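PDB 3TW0: cell wall surface anchor family protein from Streptococcus agalactiae serogroup V, which serves as the adhesive tip pilin of the bacterial pilus and probably mediates host attachment through a magnesium-binding von Willebrand factor A-type domain. Local coordinates for residues Ala114-Val117 against Asn118-Lys121; Gln195-Ser198 against Phe199-Lys202; Asn217-Asp220 against Tyr221-Val224; Thr334-Glu337 against Ala338-Phe341; Asn359-Tyr362 against Asp363-Asn366. The protein carries 2 engineered substitutions. One frame throughout, in Å; residues are numbered along the deposited sequence.

Contact 1 (Ala114-Val117 against Asn118-Lys121)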
loop_
_atom_site.group_PDB
_atom_site.type_symbol
_atom_site.label_atom_id
_atom_site.label_comp_id
_atom_site.label_asym_id
_atom_site.label_seq_id
_atom_site.Cartn_x
_atom_site.Cartn_y
_atom_site.Cartn_z
ATOM N N ALA A 114 -7.284 18.710 -23.779
ATOM C CA ALA A 114 -6.951 17.554 -24.606
ATOM C C ALA A 114 -5.460 17.244 -24.668
ATOM O O ALA A 114 -5.074 16.069 -24.729
ATOM C CB ALA A 114 -7.544 17.687 -26.016
ATOM N N ASN A 115 -4.626 18.280 -24.661
ATOM C CA ASN A 115 -3.176 18.073 -24.649
ATOM C C ASN A 115 -2.682 17.523 -23.309
ATOM O O ASN A 115 -1.789 16.675 -23.268
ATOM C CB ASN A 115 -2.414 19.353 -25.015
ATOM C CG ASN A 115 -2.796 19.905 -26.389
ATOM O OD1 ASN A 115 -3.383 20.978 -26.486
ATOM N ND2 ASN A 115 -2.459 19.177 -27.448
ATOM N N GLU A 116 -3.253 18.024 -22.224
ATOM C CA GLU A 116 -3.005 17.491 -20.876
ATOM C C GLU A 116 -3.472 16.049 -20.734
ATOM O O GLU A 116 -2.789 15.234 -20.127
ATOM C CB GLU A 116 -3.623 18.393 -19.814
ATOM C CG GLU A 116 -2.922 19.758 -19.789
ATOM C CD GLU A 116 -3.262 20.650 -18.584
ATOM O OE1 GLU A 116 -4.367 20.577 -18.039
ATOM O OE2 GLU A 116 -2.389 21.441 -18.179
ATOM N N VAL A 117 -4.614 15.724 -21.324
ATOM C CA VAL A 117 -5.094 14.339 -21.325
ATOM C C VAL A 117 -4.029 13.439 -21.961
ATOM O O VAL A 117 -3.691 12.391 -21.402
ATOM C CB VAL A 117 -6.463 14.217 -22.028
ATOM C CG1 VAL A 117 -6.937 12.753 -22.109
ATOM C CG2 VAL A 117 -7.478 15.047 -21.282
ATOM N N ASN A 118 -3.487 13.878 -23.106
ATOM C CA ASN A 118 -2.394 13.204 -23.802
ATOM C C ASN A 118 -1.148 13.005 -22.933
ATOM O O ASN A 118 -0.476 11.985 -23.035
ATOM C CB ASN A 118 -1.947 14.015 -25.023
ATOM C CG ASN A 118 -2.909 13.937 -26.199
ATOM O OD1 ASN A 118 -3.761 13.048 -26.286
ATOM N ND2 ASN A 118 -2.762 14.879 -27.124
ATOM N N ILE A 119 -0.805 14.004 -22.126
ATOM C CA ILE A 119 0.318 13.861 -21.191
ATOM C C ILE A 119 0.005 12.750 -20.185
ATOM O O ILE A 119 0.834 11.859 -19.964
ATOM C CB ILE A 119 0.602 15.146 -20.416
ATOM C CG1 ILE A 119 1.068 16.240 -21.366
ATOM C CG2 ILE A 119 1.678 14.907 -19.391
ATOM C CD1 ILE A 119 0.888 17.620 -20.796
ATOM N N LEU A 120 -1.188 12.812 -19.593
ATOM C CA LEU A 120 -1.651 11.755 -18.659
ATOM C C LEU A 120 -1.479 10.358 -19.266
ATOM O O LEU A 120 -0.788 9.500 -18.702
ATOM C CB LEU A 120 -3.098 12.034 -18.231
ATOM C CG LEU A 120 -3.763 11.196 -17.151
ATOM C CD1 LEU A 120 -4.907 11.987 -16.529
ATOM C CD2 LEU A 120 -4.224 9.885 -17.739
ATOM N N LYS A 121 -2.045 10.150 -20.453
ATOM C CA LYS A 121 -2.002 8.847 -21.091
ATOM C C LYS A 121 -0.561 8.394 -21.441
ATOM O O LYS A 121 -0.277 7.204 -21.379
ATOM C CB LYS A 121 -2.893 8.815 -22.335
ATOM C CG LYS A 121 -4.390 9.028 -22.096
ATOM C CD LYS A 121 -5.168 8.924 -23.415
ATOM C CE LYS A 121 -5.207 7.471 -23.850
ATOM N NZ LYS A 121 -5.733 7.226 -25.250
#
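Lys121 N donates to Val117 O at 2.9 Å and Leu120 N to Glu116 O at 3.0 Å, the second of these nearly straight with an N-H...O angle of 174°. Both belong to the i to i+4 ladder of a short alpha-helix, 114-122, on the surface of the von Willebrand factor A-type domain. Ile119 N reaches Asn115 O, and Asn118 N closes the first turn on Ala114 O at 3.2 Å. Asp113 OD1, just ahead of the helix, accepts from Glu116 N. The charged ends look outside the turn: Glu116 OE1 is hydrogen-bonded to Thr111 OG1, while Lys121 NZ makes a salt bridge with Asp46 of helix 33-48. Val117 and Leu120 both lie on Ile45 of that helix, and Leu120 goes on to meet Val56 and Leu58 of strand 55-61, so this is the side that faces helix 33-48 and the parallel sheet. Ile119 belongs to another side, with CG1 set anti to its carbonyl carbon (chi1 -65°), which carries CD1 back along the helix to 3.8 Å from Asn115 O. Beside it, the CB of Asn118 packs against the same carbonyl, 3.2 Å from Asn115 O.

Contact 2 (Gln195-Ser198 against Phe199-Lys202)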
loop_
_atom_site.group_PDB
_atom_site.type_symbol
_atom_site.label_atom_id
_atom_site.label_comp_id
_atom_site.label_asym_id
_atom_site.label_seq_id
_atom_site.Cartn_x
_atom_site.Cartn_y
_atom_site.Cartn_z
ATOM N N GLN A 195 -9.821 1.136 23.179
ATOM C CA GLN A 195 -9.235 2.281 22.455
ATOM C C GLN A 195 -9.710 2.250 21.007
ATOM O O GLN A 195 -10.131 3.255 20.464
ATOM C CB GLN A 195 -7.699 2.259 22.511
ATOM C CG GLN A 195 -7.106 2.572 23.883
ATOM C CD GLN A 195 -5.621 2.850 23.796
ATOM O OE1 GLN A 195 -5.159 3.505 22.852
ATOM N NE2 GLN A 195 -4.874 2.330 24.743
ATOM N N PHE A 196 -9.698 1.074 20.415
ATOM C CA PHE A 196 -10.089 0.890 19.000
ATOM C C PHE A 196 -11.550 1.285 18.825
ATOM O O PHE A 196 -11.903 2.132 17.977
ATOM C CB PHE A 196 -9.872 -0.579 18.625
ATOM C CG PHE A 196 -10.198 -0.919 17.190
ATOM C CD1 PHE A 196 -9.284 -0.655 16.166
ATOM C CD2 PHE A 196 -11.405 -1.580 16.868
ATOM C CE1 PHE A 196 -9.576 -1.013 14.850
ATOM C CE2 PHE A 196 -11.699 -1.915 15.568
ATOM C CZ PHE A 196 -10.795 -1.628 14.544
ATOM N N ASN A 197 -12.392 0.682 19.656
ATOM C CA ASN A 197 -13.812 1.064 19.760
ATOM C C ASN A 197 -14.073 2.559 19.892
ATOM O O ASN A 197 -15.004 3.053 19.257
ATOM C CB ASN A 197 -14.484 0.311 20.915
ATOM C CG ASN A 197 -14.557 -1.179 20.661
ATOM O OD1 ASN A 197 -14.289 -1.631 19.552
ATOM N ND2 ASN A 197 -14.955 -1.948 21.683
ATOM N N SER A 198 -13.271 3.290 20.681
ATOM C CA SER A 198 -13.440 4.752 20.740
ATOM C C SER A 198 -13.076 5.445 19.427
ATOM O O SER A 198 -13.666 6.489 19.096
ATOM C CB SER A 198 -12.666 5.404 21.892
ATOM O OG SER A 198 -12.988 4.764 23.117
ATOM N N PHE A 199 -12.107 4.908 18.683
ATOM C CA PHE A 199 -11.806 5.457 17.352
ATOM C C PHE A 199 -13.036 5.265 16.439
ATOM O O PHE A 199 -13.454 6.181 15.757
ATOM C CB PHE A 199 -10.569 4.804 16.698
ATOM C CG PHE A 199 -9.285 4.894 17.525
ATOM C CD1 PHE A 199 -8.985 6.032 18.290
ATOM C CD2 PHE A 199 -8.360 3.838 17.497
ATOM C CE1 PHE A 199 -7.812 6.105 19.056
ATOM C CE2 PHE A 199 -7.194 3.904 18.251
ATOM C CZ PHE A 199 -6.924 5.056 19.046
ATOM N N LEU A 200 -13.608 4.058 16.446
ATOM C CA LEU A 200 -14.776 3.745 15.634
ATOM C C LEU A 200 -15.966 4.645 15.992
ATOM O O LEU A 200 -16.752 4.990 15.114
ATOM C CB LEU A 200 -15.195 2.288 15.834
ATOM C CG LEU A 200 -14.264 1.092 15.514
ATOM C CD1 LEU A 200 -14.936 -0.208 15.923
ATOM C CD2 LEU A 200 -13.858 1.020 14.010
ATOM N N ASN A 201 -16.081 5.012 17.281
ATOM C CA ASN A 201 -17.230 5.758 17.779
ATOM C C ASN A 201 -17.332 7.097 17.089
ATOM O O ASN A 201 -18.417 7.673 17.003
ATOM C CB ASN A 201 -17.197 5.916 19.330
ATOM C CG ASN A 201 -17.618 4.636 20.058
ATOM O OD1 ASN A 201 -18.343 3.824 19.504
ATOM N ND2 ASN A 201 -17.169 4.458 21.303
ATOM N N LYS A 202 -16.206 7.550 16.517
ATOM C CA LYS A 202 -16.132 8.860 15.882
ATOM C C LYS A 202 -16.770 8.928 14.479
ATOM O O LYS A 202 -17.070 10.016 14.007
ATOM C CB LYS A 202 -14.673 9.372 15.852
ATOM C CG LYS A 202 -14.055 9.653 17.247
ATOM C CD LYS A 202 -12.589 10.075 17.048
ATOM C CE LYS A 202 -11.791 10.115 18.325
ATOM N NZ LYS A 202 -10.533 10.878 18.047
#
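Phe196 and Leu200, one turn apart on helix 192-201, make the apolar contact of this alpha-helical stretch: Leu200 CD1 comes to 3.7 Å from Phe196 CE2, and CD2 lies near both CE2 and CZ. The leucine crosses the ring at a slant. Phe196 can meet it because its CG stands anti to the backbone N (chi1 -179°), which swings the ring along the helix toward the next turn. On a second side of the helix, Phe199 lays one ring face over the backbone, with Gln195 O 3.4 Å above the ring plane and over its centre. Gln195 O also accepts a hydrogen bond from Phe199 N, 3.1 Å away. Leu200 N closes its own turn on Phe196 O at 3.0 Å, and Asn201 N does the same on Asn197 O. Further out, Phe196 and Leu200 both press on Leu307 of helix 302-312, and the Phe196 ring has a cation-pi partner in Lys296. Gln195 is tied down by its amide, OE1 to Asn185 N and NE2 to Thr190 O, which fastens this turn to the preceding loop. At the other end, Lys202 NZ forms salt bridges with Glu212 and Asp213, and Asn201 OD1 accepts from Arg206 NE.

Contact 3 (Asn217-Asp220 against Tyr221-Val224)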
loop_
_atom_site.group_PDB
_atom_site.type_symbol
_atom_site.label_atom_id
_atom_site.label_comp_id
_atom_site.label_asym_id
_atom_site.label_seq_id
_atom_site.Cartn_x
_atom_site.Cartn_y
_atom_site.Cartn_z
ATOM N N ASN A 217 1.955 12.075 10.843
ATOM C CA ASN A 217 2.855 13.237 10.966
ATOM C C ASN A 217 4.320 12.779 11.132
ATOM O O ASN A 217 4.888 12.848 12.218
ATOM C CB ASN A 217 2.405 14.140 12.128
ATOM C CG ASN A 217 3.061 15.536 12.098
ATOM O OD1 ASN A 217 3.306 16.115 11.016
ATOM N ND2 ASN A 217 3.337 16.087 13.280
ATOM N N GLY A 218 4.895 12.269 10.052
ATOM C CA GLY A 218 6.317 11.874 10.019
ATOM C C GLY A 218 6.652 11.392 8.634
ATOM O O GLY A 218 5.748 11.087 7.859
ATOM N N ASP A 219 7.935 11.340 8.270
ATOM C CA ASP A 219 8.281 10.733 6.966
ATOM C C ASP A 219 7.885 9.268 6.984
ATOM O O ASP A 219 8.141 8.576 7.971
ATOM C CB ASP A 219 9.777 10.805 6.672
ATOM C CG ASP A 219 10.331 12.222 6.764
ATOM O OD1 ASP A 219 9.727 13.164 6.215
ATOM O OD2 ASP A 219 11.382 12.378 7.394
ATOM N N ASP A 220 7.294 8.804 5.878
ATOM C CA ASP A 220 6.809 7.453 5.748
ATOM C C ASP A 220 7.784 6.416 6.302
ATOM O O ASP A 220 7.394 5.556 7.109
ATOM C CB ASP A 220 6.539 7.118 4.260
ATOM C CG ASP A 220 5.183 7.626 3.768
ATOM O OD1 ASP A 220 4.524 8.364 4.499
ATOM O OD2 ASP A 220 4.814 7.315 2.618
ATOM N N TYR A 221 9.065 6.510 5.888
ATOM C CA TYR A 221 10.029 5.429 6.163
ATOM C C TYR A 221 10.240 5.260 7.639
ATOM O O TYR A 221 10.701 4.205 8.086
ATOM C CB TYR A 221 11.376 5.630 5.436
ATOM C CG TYR A 221 12.315 6.630 6.076
ATOM C CD1 TYR A 221 13.372 6.217 6.900
ATOM C CD2 TYR A 221 12.173 7.981 5.821
ATOM C CE1 TYR A 221 14.264 7.153 7.473
ATOM C CE2 TYR A 221 13.049 8.927 6.387
ATOM C CZ TYR A 221 14.080 8.509 7.207
ATOM O OH TYR A 221 14.901 9.477 7.724
ATOM N N GLN A 222 9.855 6.254 8.435
ATOM C CA GLN A 222 9.972 6.020 9.882
ATOM C C GLN A 222 8.686 5.729 10.618
ATOM O O GLN A 222 8.744 5.448 11.811
ATOM C CB GLN A 222 10.658 7.182 10.573
ATOM C CG GLN A 222 12.146 6.925 10.898
ATOM C CD GLN A 222 12.878 8.161 10.647
ATOM O OE1 GLN A 222 12.296 9.131 10.121
ATOM N NE2 GLN A 222 14.154 8.175 10.980
ATOM N N ILE A 223 7.537 5.804 9.953
ATOM C CA ILE A 223 6.253 5.614 10.682
ATOM C C ILE A 223 5.314 4.519 10.107
ATOM O O ILE A 223 4.347 4.114 10.738
ATOM C CB ILE A 223 5.421 6.959 10.787
ATOM C CG1 ILE A 223 5.005 7.464 9.402
ATOM C CG2 ILE A 223 6.172 8.034 11.593
ATOM C CD1 ILE A 223 3.848 8.535 9.449
ATOM N N VAL A 224 5.568 4.094 8.890
ATOM C CA VAL A 224 4.662 3.210 8.187
ATOM C C VAL A 224 4.738 1.761 8.666
ATOM O O VAL A 224 5.768 1.321 9.199
ATOM C CB VAL A 224 5.029 3.293 6.716
ATOM C CG1 VAL A 224 4.920 1.971 6.051
ATOM C CG2 VAL A 224 4.248 4.407 6.014
HETATM O O HOH W 1 13.036 12.126 9.434
#
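Asp219 lies alongside Tyr221, the two side chains pointing the same way. Its CB rests 3.8 Å from both CD2 and CE2 of Tyr221, meeting the ring at a slant. Beyond CB, the carboxylate runs on almost parallel to the ring, their planes 6° apart, and OD2 is 4.0 Å from Tyr221 CE2. At the tip, OD2 accepts a 2.6 Å hydrogen bond from a water, and the same water donates a second hydrogen bond to Gln222 OE1 at 3.2 Å, so a single solvent molecule bridges the two side-chain ends. Tyr221 CG sits between its backbone N and carbonyl carbon (chi1 79°), which folds the ring back beside Asp219.

The backbone here makes one weakly bonded helical turn, 220-223, entered from a loop on the surface. Asp219 O accepts from Gln222 N at 2.9 Å, with the donor standing above the carbonyl plane of Asp219. Asp220 O is gripped twice: Val224 N lies in its carbonyl plane, whereas Ile223 N, also at 2.9 Å, stands 55° above it. One carbonyl oxygen thus serves two N-H groups, three and four residues on. Asp220 OD1 is hydrogen-bonded to Tyr180 OH, and Tyr221 O takes a hydrogen bond from Ser74 OG of strand 70-78. Val224 crosses the Asp220 side chain, CG2 to CB 4.0 Å, and continues onto Phe144 and Met178. Ile223 reaches back to the loop, where CD1 comes 3.6 Å from Gly218 O.

Contact 4 (Thr334-Glu337 against Ala338-Phe341)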
loop_
_atom_site.group_PDB
_atom_site.type_symbol
_atom_site.label_atom_id
_atom_site.label_comp_id
_atom_site.label_asym_id
_atom_site.label_seq_id
_atom_site.Cartn_x
_atom_site.Cartn_y
_atom_site.Cartn_z
ATOM N N THR A 334 -5.066 -14.780 0.528
ATOM C CA THR A 334 -5.718 -15.734 -0.355
ATOM C C THR A 334 -6.447 -14.941 -1.438
ATOM O O THR A 334 -6.645 -13.728 -1.281
ATOM C CB THR A 334 -6.778 -16.509 0.400
ATOM O OG1 THR A 334 -7.722 -15.570 0.909
ATOM C CG2 THR A 334 -6.141 -17.292 1.558
ATOM N N PRO A 335 -6.854 -15.619 -2.527
ATOM C CA PRO A 335 -7.666 -14.942 -3.523
ATOM C C PRO A 335 -8.885 -14.246 -2.940
ATOM O O PRO A 335 -9.152 -13.123 -3.336
ATOM C CB PRO A 335 -8.087 -16.078 -4.466
ATOM C CG PRO A 335 -6.873 -16.954 -4.467
ATOM C CD PRO A 335 -6.423 -16.951 -3.001
ATOM N N LEU A 336 -9.595 -14.909 -2.020
ATOM C CA LEU A 336 -10.820 -14.372 -1.401
ATOM C C LEU A 336 -10.567 -13.121 -0.549
ATOM O O LEU A 336 -11.298 -12.130 -0.634
ATOM C CB LEU A 336 -11.460 -15.437 -0.507
ATOM C CG LEU A 336 -12.955 -15.274 -0.224
ATOM C CD1 LEU A 336 -13.726 -15.274 -1.518
ATOM C CD2 LEU A 336 -13.431 -16.397 0.693
ATOM N N GLU A 337 -9.536 -13.179 0.278
ATOM C CA GLU A 337 -9.121 -12.011 1.050
ATOM C C GLU A 337 -8.919 -10.790 0.164
ATOM O O GLU A 337 -9.384 -9.711 0.501
ATOM C CB GLU A 337 -7.859 -12.313 1.871
ATOM C CG GLU A 337 -8.228 -12.868 3.262
ATOM C CD GLU A 337 -7.100 -13.630 3.951
ATOM O OE1 GLU A 337 -6.004 -13.825 3.359
ATOM O OE2 GLU A 337 -7.335 -14.038 5.099
ATOM N N ALA A 338 -8.257 -10.981 -0.978
ATOM C CA ALA A 338 -8.025 -9.891 -1.933
ATOM C C ALA A 338 -9.342 -9.329 -2.478
ATOM O O ALA A 338 -9.522 -8.130 -2.461
ATOM C CB ALA A 338 -7.115 -10.346 -3.064
ATOM N N GLU A 339 -10.270 -10.197 -2.915
ATOM C CA GLU A 339 -11.602 -9.766 -3.407
ATOM C C GLU A 339 -12.402 -9.009 -2.356
ATOM O O GLU A 339 -12.951 -7.923 -2.624
ATOM C CB GLU A 339 -12.460 -10.956 -3.879
ATOM C CG GLU A 339 -11.745 -11.944 -4.768
ATOM C CD GLU A 339 -12.704 -12.813 -5.571
ATOM O OE1 GLU A 339 -13.873 -12.997 -5.151
ATOM O OE2 GLU A 339 -12.281 -13.301 -6.636
ATOM N N LYS A 340 -12.513 -9.621 -1.176
ATOM C CA LYS A 340 -13.197 -9.026 -0.064
ATOM C C LYS A 340 -12.579 -7.659 0.212
ATOM O O LYS A 340 -13.283 -6.685 0.363
ATOM C CB LYS A 340 -13.104 -9.940 1.171
ATOM C CG LYS A 340 -14.084 -11.137 1.145
ATOM C CD LYS A 340 -13.888 -11.990 2.402
ATOM C CE LYS A 340 -14.914 -13.130 2.483
ATOM N NZ LYS A 340 -14.708 -13.928 3.743
ATOM N N PHE A 341 -11.245 -7.590 0.249
ATOM C CA PHE A 341 -10.592 -6.295 0.449
ATOM C C PHE A 341 -10.988 -5.270 -0.613
ATOM O O PHE A 341 -11.371 -4.132 -0.281
ATOM C CB PHE A 341 -9.065 -6.395 0.536
ATOM C CG PHE A 341 -8.414 -5.041 0.524
ATOM C CD1 PHE A 341 -8.558 -4.183 1.609
ATOM C CD2 PHE A 341 -7.765 -4.588 -0.617
ATOM C CE1 PHE A 341 -7.988 -2.891 1.573
ATOM C CE2 PHE A 341 -7.197 -3.323 -0.664
ATOM C CZ PHE A 341 -7.300 -2.477 0.417
#
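Phe341 N to Glu337 O and Lys340 N to Leu336 O are the shortest polar bonds of this turn, each 2.8 Å, with an N-H...O angle of 173° for Lys340. Glu339 N bonds Pro335 O in its carbonyl plane, and Ala338 N completes the first turn on Thr334 O. Ahead of these sits the start of helix 335-344, closed by a capping box. Thr334 occupies the N-cap: its OG1 accepts from Glu337 N at 3.1 Å, and Glu337 returns the bond by taking Thr334 N on OE1, also at 3.1 Å. That N-H comes from the anti side of the carboxylate, 30° out of its plane. Two reciprocal bonds thus hold both side chains and satisfy N-H groups at the helix end, where a carboxylate should also suit the helix dipole.

The helix is the crossover of a beta-alpha-beta unit between strands 319-324 and 352-354 of the parallel sheet. Its inner side carries Ala338, packed on Val175 and Val327, and Phe341, which meets Pro176 together with Thr305 and Thr306 of helix 302-312; the Phe341 side chain is about 10 Å from the bound magnesium ion. Toward the outside, Leu336 CG lies opposite its backbone N (chi1 -157°), which brings it under the slanting, extended Lys340 chain, CE 4.0 Å from Leu336 CG. Nearby Glu339 CG packs 3.2 Å from Pro335 O.

Contact 5 (Asn359-Tyr362 against Asp363-Asn366). Engineered in segment 359-362: Cys360 (natural residue Lys).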
loop_
_atom_site.group_PDB
_atom_site.type_symbol
_atom_site.label_atom_id
_atom_site.label_comp_id
_atom_site.label_asym_id
_atom_site.label_seq_id
_atom_site.Cartn_x
_atom_site.Cartn_y
_atom_site.Cartn_z
ATOM N N ASN A 359 -19.150 -7.088 -18.232
ATOM C CA ASN A 359 -20.550 -6.752 -17.991
ATOM C C ASN A 359 -20.644 -5.938 -16.712
ATOM O O ASN A 359 -21.350 -4.952 -16.649
ATOM C CB ASN A 359 -21.389 -8.033 -17.864
ATOM C CG ASN A 359 -21.672 -8.705 -19.215
ATOM O OD1 ASN A 359 -21.188 -8.276 -20.281
ATOM N ND2 ASN A 359 -22.483 -9.760 -19.171
ATOM N N CYS A 360 -19.916 -6.363 -15.686
ATOM C CA CYS A 360 -19.895 -5.650 -14.409
ATOM C C CYS A 360 -19.386 -4.201 -14.629
ATOM O O CYS A 360 -19.990 -3.250 -14.144
ATOM C CB CYS A 360 -19.008 -6.406 -13.417
ATOM S SG CYS A 360 -18.856 -5.735 -11.719
ATOM N N ILE A 361 -18.308 -4.049 -15.396
ATOM C CA ILE A 361 -17.701 -2.730 -15.627
ATOM C C ILE A 361 -18.578 -1.818 -16.481
ATOM O O ILE A 361 -18.767 -0.642 -16.140
ATOM C CB ILE A 361 -16.280 -2.853 -16.271
ATOM C CG1 ILE A 361 -15.344 -3.673 -15.381
ATOM C CG2 ILE A 361 -15.708 -1.461 -16.636
ATOM C CD1 ILE A 361 -13.960 -3.909 -16.041
ATOM N N TYR A 362 -19.099 -2.347 -17.596
ATOM C CA TYR A 362 -20.092 -1.640 -18.417
ATOM C C TYR A 362 -21.264 -1.169 -17.563
ATOM O O TYR A 362 -21.651 -0.001 -17.612
ATOM C CB TYR A 362 -20.658 -2.543 -19.535
ATOM C CG TYR A 362 -21.447 -1.746 -20.537
ATOM C CD1 TYR A 362 -20.810 -1.168 -21.635
ATOM C CD2 TYR A 362 -22.818 -1.504 -20.359
ATOM C CE1 TYR A 362 -21.502 -0.407 -22.537
ATOM C CE2 TYR A 362 -23.531 -0.734 -21.267
ATOM C CZ TYR A 362 -22.864 -0.192 -22.348
ATOM O OH TYR A 362 -23.526 0.599 -23.243
ATOM N N ASP A 363 -21.838 -2.087 -16.783
ATOM C CA ASP A 363 -23.036 -1.760 -16.012
ATOM C C ASP A 363 -22.835 -0.606 -15.045
ATOM O O ASP A 363 -23.680 0.292 -14.987
ATOM C CB ASP A 363 -23.599 -2.982 -15.296
ATOM C CG ASP A 363 -24.387 -3.906 -16.240
ATOM O OD1 ASP A 363 -24.737 -3.498 -17.376
ATOM O OD2 ASP A 363 -24.652 -5.056 -15.833
ATOM N N GLU A 364 -21.710 -0.590 -14.333
ATOM C CA GLU A 364 -21.461 0.479 -13.367
ATOM C C GLU A 364 -21.235 1.854 -14.050
ATOM O O GLU A 364 -21.785 2.868 -13.602
ATOM C CB GLU A 364 -20.328 0.093 -12.395
ATOM C CG GLU A 364 -18.934 -0.135 -13.043
ATOM C CD GLU A 364 -17.852 -0.589 -12.039
ATOM O OE1 GLU A 364 -18.186 -0.832 -10.847
ATOM O OE2 GLU A 364 -16.668 -0.723 -12.449
ATOM N N LEU A 365 -20.467 1.870 -15.149
ATOM C CA LEU A 365 -20.104 3.105 -15.848
ATOM C C LEU A 365 -21.261 3.712 -16.630
ATOM O O LEU A 365 -21.321 4.936 -16.827
ATOM C CB LEU A 365 -18.951 2.857 -16.822
ATOM C CG LEU A 365 -17.563 2.608 -16.227
ATOM C CD1 LEU A 365 -16.617 2.121 -17.284
ATOM C CD2 LEU A 365 -17.019 3.876 -15.556
ATOM N N ASN A 366 -22.174 2.849 -17.069
ATOM C CA ASN A 366 -23.312 3.241 -17.907
ATOM C C ASN A 366 -24.111 4.454 -17.418
ATOM O O ASN A 366 -24.451 5.320 -18.221
ATOM C CB ASN A 366 -24.230 2.035 -18.157
ATOM C CG ASN A 366 -25.352 2.338 -19.155
ATOM O OD1 ASN A 366 -25.120 2.849 -20.264
ATOM N ND2 ASN A 366 -26.575 2.008 -18.756
#
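This is a local contact within one alpha-helix, 358-366, near the C-terminal end of the chain, where the helix packs beside strand 352-354 at the border of the parallel sheet. Ile361 and Leu365 line one side, lying side by side with Ile361 CG2 3.8 Å from Leu365 CD1. From there Ile361 continues onto Val323 and Cys353, and Leu365 onto Leu44 and Lys47 of helix 33-48. Glu364 has its CG between the backbone N and the carbonyl carbon (chi1 63°), a setting that brings CG to 3.1 Å from Ile361 O and lets the side chain run back along the previous turn, touching Phe321 and Cys353. On the exposed side Tyr362 reaches forward to Asn366: CE2 is 4.0 Å from Asn366 OD1, with the ring and amide planes 21° apart. The Tyr362 and Asp363 side chains cross at about a right angle, with ring and carboxylate planes 72° apart. Backbone bonds join the turns: Asp363 N meets Asn359 O at 2.9 Å, and Glu364 N to Cys360 O and Asn366 N to Tyr362 O follow. Cys360 is an engineered residue, a lysine in the natural protein, and its SG forms a disulfide with Cys353. That covalent link ties the first turn of the helix to strand 352-354, so in this construct the attachment rests on a bond as well as on apolar packing.

The five contacts follow one another along the chain without overlap, and none touches another. Contact 1 lies on helix 114-122, contact 2 on helix 192-201, contact 3 on the turn 220-223, contact 4 on helix 335-344 and contact 5 on helix 358-366. Contacts 4 and 5, centres about 21 Å apart, sit on helices before and after strand 352-354 of the parallel sheet. Contacts 1 and 5 both pack on helix 33-48. Contacts 1 and 2 are the farthest pair, about 43 Å between centres. All are single turns of short helices spread round the chain, with contacts 3 and 4 toward the magnesium end, consistent with the metal site of a von Willebrand factor A-type domain.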